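Local coordinates for transcriptional activator PlcR protein (Bacillus thuringiensis, PDB 3U3W) that activates transcription of virulence genes by binding DNA through a helix-turn-helix domain when its quorum-sensing signal peptide PapR is bound, at residues K22-N27 against A54-P59; K76-Q81 against N96-E101; D150-L155 against K183-L188. All coordinates share one frame; numbering follows the deposited sequence.

Contact 1. Residues K22-N27 against A54-P59; sequences KQLSEN and AKLQIP
Lys55 reaches from helix 46-56 straight at the C-terminal end of helix 21-25 and puts its ammonium group among backbone carbonyls there. The side chain leaves with CG anti to its own backbone N (chi1 -163°) and is extended except for a bend at chi3, which turns CE and NZ toward the carbonyls at the end of helix 21-25. NZ donates to Glu26 O at 2.9 Å, in the plane of that carbonyl and on a lone pair, with a C=O...N angle of 128°. The bond from NZ to Leu24 O, 3.2 Å long, is of another kind: the nitrogen stands above the carbonyl plane, 58° out of it. A third, weak bond runs from NZ to Gln23 O.

Helix 21-25 and helix 46-56 belong to the helix-turn-helix domain of the XRE (Cro/C1) type, and the lysine thus ties the end of the first to the second through its ammonium group. The carboxylate of Glu26 is nearby but not paired with the ammonium, Glu26 OE2 lying 4.7 Å from Lys55 NZ; its charge, together with the negative end of the helix dipole, would probably favour the protonated lysine.

Beside this polar end, Leu24 and Leu56 meet at about a right angle, with CD1 of Leu24 set 4.0 Å from CD2 of Leu56. Arg14 of helix 4-16 also packs on Leu24. After Leu56 the chain leaves helix 46-56 through a Schellman motif, Gln57 having positive phi and its N bonding Ala54 O at 3.0 Å.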
# COMPACT_ATOMS: atom_id res chain seq x y z
N LYS A 22 -12.97 31.74 3.30
CA LYS A 22 -13.30 32.23 1.97
C LYS A 22 -12.49 31.48 0.92
O LYS A 22 -13.04 31.00 -0.08
CB LYS A 22 -13.07 33.74 1.87
CG LYS A 22 -13.45 34.34 0.51
CD LYS A 22 -14.94 34.15 0.21
CE LYS A 22 -15.25 34.29 -1.29
NZ LYS A 22 -14.96 33.04 -2.07
N GLN A 23 -11.18 31.38 1.16
CA GLN A 23 -10.27 30.73 0.21
C GLN A 23 -10.65 29.28 0.00
O GLN A 23 -10.67 28.78 -1.13
CB GLN A 23 -8.84 30.81 0.71
CG GLN A 23 -8.25 32.20 0.65
CD GLN A 23 -6.79 32.22 1.04
OE1 GLN A 23 -6.45 32.44 2.21
NE2 GLN A 23 -5.90 31.99 0.07
N LEU A 24 -10.95 28.60 1.11
CA LEU A 24 -11.28 27.19 1.09
C LEU A 24 -12.59 26.96 0.36
O LEU A 24 -12.73 26.00 -0.40
CB LEU A 24 -11.36 26.67 2.53
CG LEU A 24 -11.73 25.20 2.75
CD1 LEU A 24 -10.86 24.29 1.89
CD2 LEU A 24 -11.61 24.85 4.22
N SER A 25 -13.55 27.86 0.59
CA SER A 25 -14.90 27.71 0.04
C SER A 25 -15.00 27.89 -1.48
O SER A 25 -16.00 27.51 -2.09
CB SER A 25 -15.89 28.63 0.76
OG SER A 25 -15.68 30.01 0.47
N GLU A 26 -13.96 28.46 -2.09
CA GLU A 26 -13.99 28.83 -3.52
C GLU A 26 -14.34 27.68 -4.47
O GLU A 26 -13.70 26.63 -4.46
CB GLU A 26 -12.67 29.49 -3.93
CG GLU A 26 -12.55 30.94 -3.50
CD GLU A 26 -11.11 31.42 -3.38
OE1 GLU A 26 -10.88 32.52 -2.82
OE2 GLU A 26 -10.20 30.68 -3.85
N ASN A 27 -15.35 27.91 -5.30
CA ASN A 27 -15.77 26.95 -6.30
C ASN A 27 -16.39 25.70 -5.70
O ASN A 27 -16.78 24.77 -6.42
CB ASN A 27 -14.61 26.58 -7.23
CG ASN A 27 -14.16 27.74 -8.09
OD1 ASN A 27 -14.83 28.10 -9.07
ND2 ASN A 27 -13.04 28.36 -7.72
N ALA A 54 -9.91 17.57 -1.40
CA ALA A 54 -9.00 17.81 -2.51
C ALA A 54 -8.13 19.05 -2.29
O ALA A 54 -6.90 18.98 -2.36
CB ALA A 54 -9.79 17.91 -3.81
N LYS A 55 -8.77 20.18 -2.02
CA LYS A 55 -8.04 21.43 -1.81
C LYS A 55 -7.05 21.34 -0.64
O LYS A 55 -5.97 21.92 -0.69
CB LYS A 55 -8.99 22.62 -1.63
CG LYS A 55 -8.31 23.97 -1.84
CD LYS A 55 -9.30 25.13 -1.95
CE LYS A 55 -10.25 24.96 -3.12
NZ LYS A 55 -11.17 26.14 -3.24
N LEU A 56 -7.42 20.59 0.40
CA LEU A 56 -6.57 20.46 1.58
C LEU A 56 -5.57 19.30 1.42
O LEU A 56 -4.70 19.11 2.27
CB LEU A 56 -7.41 20.25 2.83
CG LEU A 56 -8.41 21.33 3.25
CD1 LEU A 56 -9.26 20.84 4.41
CD2 LEU A 56 -7.71 22.61 3.62
N GLN A 57 -5.70 18.55 0.33
CA GLN A 57 -4.83 17.40 0.07
C GLN A 57 -4.91 16.38 1.20
O GLN A 57 -3.91 16.03 1.80
CB GLN A 57 -3.38 17.85 -0.16
CG GLN A 57 -3.20 18.77 -1.39
CD GLN A 57 -1.76 19.23 -1.60
OE1 GLN A 57 -1.36 20.30 -1.15
NE2 GLN A 57 -0.97 18.41 -2.30
N ILE A 58 -6.12 15.92 1.48
CA ILE A 58 -6.33 14.94 2.53
C ILE A 58 -7.14 13.78 1.97
O ILE A 58 -8.21 14.00 1.40
CB ILE A 58 -7.10 15.56 3.71
CG1 ILE A 58 -6.32 16.75 4.30
CG2 ILE A 58 -7.43 14.49 4.76
CD1 ILE A 58 -5.11 16.39 5.16
N PRO A 59 -6.62 12.55 2.11
CA PRO A 59 -7.39 11.36 1.73
C PRO A 59 -8.75 11.43 2.41
O PRO A 59 -8.85 11.71 3.61
CB PRO A 59 -6.57 10.20 2.31
CG PRO A 59 -5.19 10.72 2.37
CD PRO A 59 -5.31 12.20 2.67

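Contact 2. Residues K76-Q81 against N96-E101; sequences KQFKDQ and NKVWNE
Lys97 runs from helix 91-102 toward helix 72-87 and lays its chain against the ring of Phe78, which comes from the opposite direction. From CB the lysine is extended as far as CE, with CG anti to the backbone N. CG makes the first contact, 3.6 Å from both CE1 and CZ of Phe78. CD stands a little farther off, 4.1 Å from CE1 of the same ring. CE then settles over the face in a CH-pi contact, 3.8 Å from the ring centroid of Phe78; CE also meets CB of Gln81. A bend at chi4 (62°) turns the tip, and NZ ends close to the ring atoms CD1 and CE1 while donating a hydrogen bond to Gln81 OE1 at 3.2 Å. The nitrogen stands above the amide carbonyl plane, 50° out of it.

The opposite face of Phe78 is taken by Glu101, one turn along from Lys97. Its CG lies 4.3 Å from the centroid of the Phe78 ring, a second CH-pi contact, and its CB is 3.5 Å from CZ of Phe78. The carboxylate stays over this face, OE1 above the ring, while OE2 pairs with Arg74 and OE1 with Lys104. Two charged side chains thus hold the ring, with carbons and part of their polar ends against its faces. Val98 CA lies at the ring edge, near its plane, and Val98 CG2 is 4.3 Å from CE2 of Phe78; Leu115 of helix 109-125 adds a further apolar neighbour.

Segments 76-81 and 96-101 run roughly antiparallel, 152° between their directions, their axes 11.6 Å apart at closest approach, as in the helical hairpins from which the TPR-like C-terminal domain of RNPP regulators is built.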
# COMPACT_ATOMS: atom_id res chain seq x y z
N LYS A 76 -3.90 4.74 15.20
CA LYS A 76 -3.34 4.23 13.96
C LYS A 76 -1.85 3.86 14.10
O LYS A 76 -1.41 2.85 13.56
CB LYS A 76 -3.59 5.20 12.81
CG LYS A 76 -5.08 5.45 12.58
CD LYS A 76 -5.40 5.61 11.10
CE LYS A 76 -4.68 6.81 10.50
NZ LYS A 76 -4.95 6.93 9.04
N GLN A 77 -1.09 4.68 14.82
CA GLN A 77 0.31 4.36 15.11
C GLN A 77 0.42 3.13 16.02
O GLN A 77 1.36 2.34 15.91
CB GLN A 77 1.00 5.55 15.77
CG GLN A 77 0.75 6.87 15.07
CD GLN A 77 1.26 8.08 15.85
OE1 GLN A 77 0.71 9.19 15.74
NE2 GLN A 77 2.32 7.88 16.64
N PHE A 78 -0.54 2.98 16.91
CA PHE A 78 -0.58 1.84 17.81
C PHE A 78 -0.75 0.57 16.97
O PHE A 78 0.04 -0.36 17.06
CB PHE A 78 -1.73 1.99 18.79
CG PHE A 78 -1.71 1.00 19.91
CD1 PHE A 78 -0.91 1.20 21.02
CD2 PHE A 78 -2.52 -0.14 19.86
CE1 PHE A 78 -0.90 0.28 22.06
CE2 PHE A 78 -2.51 -1.05 20.90
CZ PHE A 78 -1.70 -0.84 22.00
N LYS A 79 -1.78 0.58 16.13
CA LYS A 79 -2.06 -0.51 15.20
C LYS A 79 -0.84 -0.91 14.33
O LYS A 79 -0.53 -2.10 14.18
CB LYS A 79 -3.25 -0.12 14.33
CG LYS A 79 -3.83 -1.26 13.56
CD LYS A 79 -5.06 -0.85 12.79
CE LYS A 79 -5.51 -1.98 11.87
NZ LYS A 79 -6.53 -1.54 10.87
N ASP A 80 -0.15 0.08 13.77
CA ASP A 80 1.04 -0.19 12.96
C ASP A 80 2.18 -0.77 13.78
O ASP A 80 3.00 -1.53 13.26
CB ASP A 80 1.53 1.09 12.26
CG ASP A 80 0.58 1.56 11.17
OD1 ASP A 80 -0.26 0.75 10.70
OD2 ASP A 80 0.69 2.75 10.78
N GLN A 81 2.25 -0.39 15.06
CA GLN A 81 3.29 -0.90 15.96
C GLN A 81 3.06 -2.38 16.22
O GLN A 81 3.95 -3.22 16.03
CB GLN A 81 3.28 -0.11 17.27
CG GLN A 81 4.48 0.80 17.45
CD GLN A 81 4.18 2.05 18.29
OE1 GLN A 81 3.10 2.18 18.88
NE2 GLN A 81 5.15 2.96 18.34
N ASN A 96 1.85 -7.51 26.44
CA ASN A 96 1.91 -6.40 27.39
C ASN A 96 1.37 -5.09 26.82
O ASN A 96 0.57 -4.40 27.47
CB ASN A 96 3.34 -6.18 27.88
CG ASN A 96 3.83 -7.31 28.75
OD1 ASN A 96 3.06 -7.89 29.53
ND2 ASN A 96 5.11 -7.64 28.63
N LYS A 97 1.81 -4.74 25.61
CA LYS A 97 1.42 -3.49 24.98
C LYS A 97 -0.10 -3.42 24.81
O LYS A 97 -0.75 -2.44 25.19
CB LYS A 97 2.12 -3.34 23.63
CG LYS A 97 1.59 -2.21 22.75
CD LYS A 97 2.39 -2.09 21.45
CE LYS A 97 1.93 -0.89 20.63
NZ LYS A 97 2.15 0.39 21.38
N VAL A 98 -0.68 -4.48 24.26
CA VAL A 98 -2.11 -4.52 24.00
C VAL A 98 -2.96 -4.64 25.27
O VAL A 98 -4.06 -4.08 25.36
CB VAL A 98 -2.43 -5.68 23.04
CG1 VAL A 98 -3.89 -6.06 23.11
CG2 VAL A 98 -2.02 -5.29 21.63
N TRP A 99 -2.45 -5.38 26.26
CA TRP A 99 -3.14 -5.48 27.54
C TRP A 99 -3.29 -4.10 28.21
O TRP A 99 -4.36 -3.75 28.70
CB TRP A 99 -2.46 -6.47 28.49
CG TRP A 99 -3.10 -6.45 29.82
CD1 TRP A 99 -2.58 -5.93 30.97
CD2 TRP A 99 -4.43 -6.89 30.14
NE1 TRP A 99 -3.50 -6.05 32.00
CE2 TRP A 99 -4.64 -6.64 31.51
CE3 TRP A 99 -5.46 -7.50 29.40
CZ2 TRP A 99 -5.84 -6.96 32.17
CZ3 TRP A 99 -6.65 -7.83 30.06
CH2 TRP A 99 -6.83 -7.55 31.43
N ASN A 100 -2.22 -3.32 28.20
CA ASN A 100 -2.27 -1.95 28.74
C ASN A 100 -3.33 -1.10 28.07
O ASN A 100 -4.10 -0.42 28.75
CB ASN A 100 -0.90 -1.27 28.67
CG ASN A 100 0.05 -1.79 29.73
OD1 ASN A 100 -0.40 -2.30 30.77
ND2 ASN A 100 1.35 -1.68 29.49
N GLU A 101 -3.36 -1.14 26.75
CA GLU A 101 -4.37 -0.40 26.01
C GLU A 101 -5.77 -0.91 26.33
O GLU A 101 -6.73 -0.14 26.40
CB GLU A 101 -4.09 -0.51 24.51
CG GLU A 101 -4.98 0.39 23.67
CD GLU A 101 -4.67 1.86 23.89
OE1 GLU A 101 -3.49 2.18 24.16
OE2 GLU A 101 -5.61 2.70 23.79

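Contact 3. Residues D150-L155 against K183-L188; sequences DVYQNL and KQLEAL
Apolar packing carries most of the contact, and Leu155 and Leu188 are at its centre, meeting tip to tip with 3.8 Å between their CD1 atoms. CD1 of Leu155 also lies 3.8 Å from CD2 of Leu185, so that one methyl of helix 153-167 touches two leucines of the facing segment. Leu188 slides past Tyr152 in the opposite direction, its CD1 4.1 Å from CE1 of the ring, while CD2 of Leu185 comes in at the ring edge, near its plane. With CG anti to its carbonyl carbon (chi1 -60°), Tyr152 carries its ring toward both leucines. Val151 adds a looser touch on Leu188 through CG2. Phe194 of helix 192-208 packs on Leu155 and Leu185 and extends the apolar cluster.

Polar atoms meet apolar ones at one border. There Gln184 passes obliquely across Leu155, its OE1 3.2 Å from CD2 of Leu155, while its NE2 is held by Glu158.

Hydrogen bonds shape the first segment itself. Asp150 OD1 accepts from Tyr152 N in a capping bond of 3.0 Å, on the anti side and 32° out of the carboxylate plane, and the backbone makes a type I turn from Asp150 to Gln153 that leads into helix 153-167. The Tyr152 hydroxyl bonds His189 O just past the second segment.

No hydrogen bond joins 150-155 to 183-188, so the adhesion rests on methyl and ring contacts, with the Tyr152 hydroxyl and Gln184 NE2 bonded outside the two segments. Such apolar contacts are not directional, and the fit of leucines and ring sets the pairing.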
# COMPACT_ATOMS: atom_id res chain seq x y z
N ASP A 150 -11.70 -0.66 8.41
CA ASP A 150 -10.84 -1.68 7.83
C ASP A 150 -11.69 -2.88 7.43
O ASP A 150 -12.10 -3.66 8.28
CB ASP A 150 -9.75 -2.09 8.82
CG ASP A 150 -8.71 -3.05 8.23
OD1 ASP A 150 -8.96 -3.69 7.18
OD2 ASP A 150 -7.63 -3.19 8.85
N VAL A 151 -11.97 -3.01 6.13
CA VAL A 151 -12.87 -4.06 5.66
C VAL A 151 -12.27 -5.47 5.75
O VAL A 151 -12.98 -6.44 5.58
CB VAL A 151 -13.42 -3.80 4.21
CG1 VAL A 151 -14.03 -2.42 4.10
CG2 VAL A 151 -12.34 -4.00 3.15
N TYR A 152 -10.97 -5.58 6.03
CA TYR A 152 -10.29 -6.88 6.01
C TYR A 152 -10.11 -7.53 7.38
O TYR A 152 -9.60 -8.65 7.46
CB TYR A 152 -8.91 -6.75 5.35
CG TYR A 152 -8.99 -6.27 3.93
CD1 TYR A 152 -9.23 -7.16 2.89
CD2 TYR A 152 -8.84 -4.93 3.62
CE1 TYR A 152 -9.32 -6.72 1.58
CE2 TYR A 152 -8.92 -4.48 2.33
CZ TYR A 152 -9.16 -5.37 1.30
OH TYR A 152 -9.24 -4.91 0.00
N GLN A 153 -10.51 -6.83 8.44
CA GLN A 153 -10.24 -7.29 9.81
C GLN A 153 -10.81 -8.68 10.16
O GLN A 153 -10.10 -9.50 10.72
CB GLN A 153 -10.73 -6.25 10.82
CG GLN A 153 -10.31 -6.54 12.24
CD GLN A 153 -10.16 -5.28 13.07
OE1 GLN A 153 -9.14 -4.58 12.99
NE2 GLN A 153 -11.17 -4.97 13.87
N ASN A 154 -12.07 -8.95 9.81
CA ASN A 154 -12.64 -10.29 9.94
C ASN A 154 -11.84 -11.37 9.20
O ASN A 154 -11.71 -12.49 9.70
CB ASN A 154 -14.10 -10.33 9.48
CG ASN A 154 -15.01 -9.54 10.37
OD1 ASN A 154 -14.70 -9.30 11.53
ND2 ASN A 154 -16.14 -9.11 9.82
N LEU A 155 -11.34 -11.04 8.01
CA LEU A 155 -10.53 -11.99 7.26
C LEU A 155 -9.22 -12.27 8.00
O LEU A 155 -8.76 -13.40 8.05
CB LEU A 155 -10.28 -11.51 5.82
CG LEU A 155 -11.57 -11.39 4.99
CD1 LEU A 155 -11.29 -11.01 3.55
CD2 LEU A 155 -12.37 -12.67 5.03
N LYS A 183 -11.30 -17.14 -1.34
CA LYS A 183 -12.55 -16.95 -2.08
C LYS A 183 -13.23 -15.62 -1.73
O LYS A 183 -13.65 -14.88 -2.62
CB LYS A 183 -13.49 -18.13 -1.82
CG LYS A 183 -14.80 -18.11 -2.62
CD LYS A 183 -15.58 -19.41 -2.45
CE LYS A 183 -16.77 -19.49 -3.42
NZ LYS A 183 -17.70 -18.32 -3.34
N GLN A 184 -13.33 -15.34 -0.44
CA GLN A 184 -13.85 -14.07 0.04
C GLN A 184 -13.00 -12.89 -0.44
O GLN A 184 -13.53 -11.80 -0.63
CB GLN A 184 -13.92 -14.06 1.57
CG GLN A 184 -14.91 -15.07 2.16
CD GLN A 184 -14.84 -15.17 3.68
OE1 GLN A 184 -15.15 -14.21 4.38
NE2 GLN A 184 -14.44 -16.33 4.18
N LEU A 185 -11.70 -13.13 -0.64
CA LEU A 185 -10.79 -12.11 -1.17
C LEU A 185 -11.05 -11.77 -2.64
O LEU A 185 -10.89 -10.61 -3.04
CB LEU A 185 -9.33 -12.55 -1.01
CG LEU A 185 -8.65 -12.21 0.30
CD1 LEU A 185 -7.17 -12.55 0.22
CD2 LEU A 185 -8.84 -10.74 0.62
N GLU A 186 -11.41 -12.77 -3.44
CA GLU A 186 -11.76 -12.57 -4.85
C GLU A 186 -12.75 -11.43 -4.95
O GLU A 186 -12.61 -10.53 -5.78
CB GLU A 186 -12.41 -13.83 -5.43
CG GLU A 186 -11.55 -15.09 -5.39
CD GLU A 186 -10.63 -15.23 -6.60
OE1 GLU A 186 -10.88 -14.55 -7.63
OE2 GLU A 186 -9.66 -16.02 -6.52
N ALA A 187 -13.76 -11.50 -4.08
CA ALA A 187 -14.83 -10.51 -3.99
C ALA A 187 -14.38 -9.11 -3.55
O ALA A 187 -14.83 -8.12 -4.11
CB ALA A 187 -15.94 -11.02 -3.05
N LEU A 188 -13.51 -9.03 -2.55
CA LEU A 188 -13.13 -7.73 -2.03
C LEU A 188 -12.08 -7.06 -2.90
O LEU A 188 -11.36 -7.69 -3.66
CB LEU A 188 -12.64 -7.83 -0.58
CG LEU A 188 -13.59 -8.47 0.43
CD1 LEU A 188 -13.15 -8.17 1.86
CD2 LEU A 188 -15.02 -8.00 0.21

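Overall arrangement
Contact 1 lies in the helix-turn-helix domain, about 4 Å at its nearest atom from the bound DNA, whereas contacts 2 and 3 belong to the helical C-terminal domain and stay about 23 Å from it. Their centres are 34 and 33 Å from that of contact 1, and neither touches it within the chain. Contacts 2 and 3, with centres 23 Å apart, are joined directly by a salt bridge of 2.8 Å between Lys79 NZ and Asp150 OD2. The dimer brings the domains together: Gln57 packs on Leu188 of the second subunit, and Val151 on Ile58 of that subunit, so the DNA-binding domain of one chain abuts contact 3 of the other.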